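Inorganic pyrophosphatase (Anaplasma phagocytophilum, PDB 3LD3) probably catalyses the magnesium-dependent hydrolysis of inorganic pyrophosphate to two phosphate ions, and forms a homohexamer. Local coordinates at residues 112-117 against 181-186. Numbering follows the deposited sequence. Where two conformers were deposited one is given.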
# COMPACT_ATOMS: atom_id res chain seq x y z
N VAL A 112 22.35 10.92 -15.48
CA VAL A 112 23.27 9.84 -15.86
C VAL A 112 23.14 9.41 -17.33
O VAL A 112 23.99 8.64 -17.83
CB VAL A 112 23.19 8.59 -14.94
CG1 VAL A 112 23.52 8.98 -13.48
CG2 VAL A 112 21.84 7.82 -15.06
N GLY A 113 22.14 9.91 -18.03
CA GLY A 113 21.96 9.57 -19.43
C GLY A 113 20.68 10.16 -19.95
O GLY A 113 19.93 10.86 -19.24
N VAL A 114 20.43 9.92 -21.21
CA VAL A 114 19.21 10.40 -21.83
C VAL A 114 18.77 9.44 -22.92
O VAL A 114 19.61 8.95 -23.68
CB VAL A 114 19.39 11.84 -22.34
CG1 VAL A 114 20.63 11.97 -23.24
CG2 VAL A 114 18.13 12.33 -22.98
N LEU A 115 17.47 9.15 -22.94
CA LEU A 115 16.91 8.30 -23.97
C LEU A 115 16.30 9.22 -25.00
O LEU A 115 15.35 9.96 -24.71
CB LEU A 115 15.86 7.35 -23.39
CG LEU A 115 15.24 6.35 -24.34
CD1 LEU A 115 16.31 5.46 -25.02
CD2 LEU A 115 14.17 5.50 -23.57
N MET A 116 16.84 9.19 -26.21
CA MET A 116 16.27 9.99 -27.29
C MET A 116 15.01 9.33 -27.85
O MET A 116 14.94 8.11 -28.03
CB MET A 116 17.29 10.20 -28.42
CG MET A 116 18.63 10.72 -27.99
SD MET A 116 18.61 12.17 -26.90
CE MET A 116 17.87 13.46 -27.92
N MET A 117 14.02 10.15 -28.15
CA MET A 117 12.81 9.67 -28.76
C MET A 117 12.09 10.83 -29.39
O MET A 117 12.25 11.98 -28.97
CB MET A 117 11.91 8.97 -27.72
CG MET A 117 11.31 9.88 -26.70
SD MET A 117 10.50 8.90 -25.39
CE MET A 117 11.88 7.98 -24.75
N ALA A 181 27.21 12.98 -20.11
CA ALA A 181 27.67 14.20 -20.75
C ALA A 181 26.66 14.79 -21.73
O ALA A 181 26.43 16.01 -21.75
CB ALA A 181 29.04 13.92 -21.48
N SER A 182 26.07 13.92 -22.56
CA SER A 182 25.05 14.32 -23.53
C SER A 182 23.81 14.84 -22.82
O SER A 182 23.26 15.86 -23.21
CB SER A 182 24.67 13.16 -24.44
OG SER A 182 25.76 12.76 -25.23
N ALA A 183 23.36 14.12 -21.79
CA ALA A 183 22.20 14.56 -20.99
C ALA A 183 22.46 15.94 -20.37
O ALA A 183 21.60 16.83 -20.42
CB ALA A 183 21.89 13.53 -19.92
N LYS A 184 23.66 16.15 -19.83
CA LYS A 184 23.98 17.45 -19.28
C LYS A 184 23.96 18.57 -20.34
O LYS A 184 23.52 19.67 -20.05
CB LYS A 184 25.31 17.40 -18.47
CG LYS A 184 25.17 16.50 -17.24
CD LYS A 184 26.36 16.46 -16.28
CE LYS A 184 27.42 15.60 -16.75
NZ LYS A 184 28.67 15.50 -15.87
N GLU A 185 24.43 18.30 -21.56
CA GLU A 185 24.43 19.33 -22.59
C GLU A 185 23.00 19.65 -23.04
O GLU A 185 22.68 20.81 -23.31
CB GLU A 185 25.35 18.94 -23.76
CG GLU A 185 25.48 19.99 -24.84
CD GLU A 185 26.28 21.21 -24.43
OE1 GLU A 185 26.97 21.20 -23.38
OE2 GLU A 185 26.23 22.20 -25.21
N LEU A 186 22.15 18.63 -23.10
CA LEU A 186 20.72 18.84 -23.40
C LEU A 186 20.07 19.78 -22.37
O LEU A 186 19.31 20.71 -22.72
CB LEU A 186 20.00 17.49 -23.42
CG LEU A 186 18.50 17.45 -23.74
CD1 LEU A 186 18.12 16.20 -24.54
CD2 LEU A 186 17.68 17.54 -22.45
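Val114 and Ala183 meet where strand 112-117 comes nearest helix 181-186, with their CA atoms 5.2 Å apart. Both side chains point across the gap. CB of Val114 lies 3.9 Å from CB of Ala183. The two valine methyls then divide the work. CG1 reaches over the helix backbone and lies 3.8 Å from the N of Ala183. It stands between its own backbone N and carbonyl carbon (chi1 53°). CG2 is turned toward the next turn of the helix and rests 4.2 Å from CD1 of Leu186. Further along the strand, CE of Met116 approaches the same CD1 at 4.4 Å. Three successive chi angles near -60° curl the methionine chain back toward the helix. One leucine methyl therefore meets two strand residues.

On the other flank of Val114, the CB of Ala183 sits 3.4 Å from the carbonyl O of Gly113. The short side chain of Ala183 fits a close approach of strand and helix, whose local axes come within 6.3 Å and are inclined at 73°. No hydrogen bond crosses the contact. It is held by apolar packing.

Hydrogen bonds position both sides. Leu186 N bonds to Ser182 O within the helix, and the side-chain OD1 of Asp179 accepts a bond from Ser182 N near the helix start. On the strand side, Val112 and Gly113 share Leu128 as backbone partner, a classic beta bulge. Leu186 also touches Val91. Its side chain is about 8 Å from that of Asp92, a predicted magnesium ligand.

Strand 106-119 runs between antiparallel strands 122-131 and 172-179. Helix 180-195 follows directly after the latter and packs on the curled sheet, as in the barrel of family I soluble pyrophosphatases. Ala125 touches Val114, Met116 and Leu186 here. Leu115 and Met117 instead contact helix 150-162.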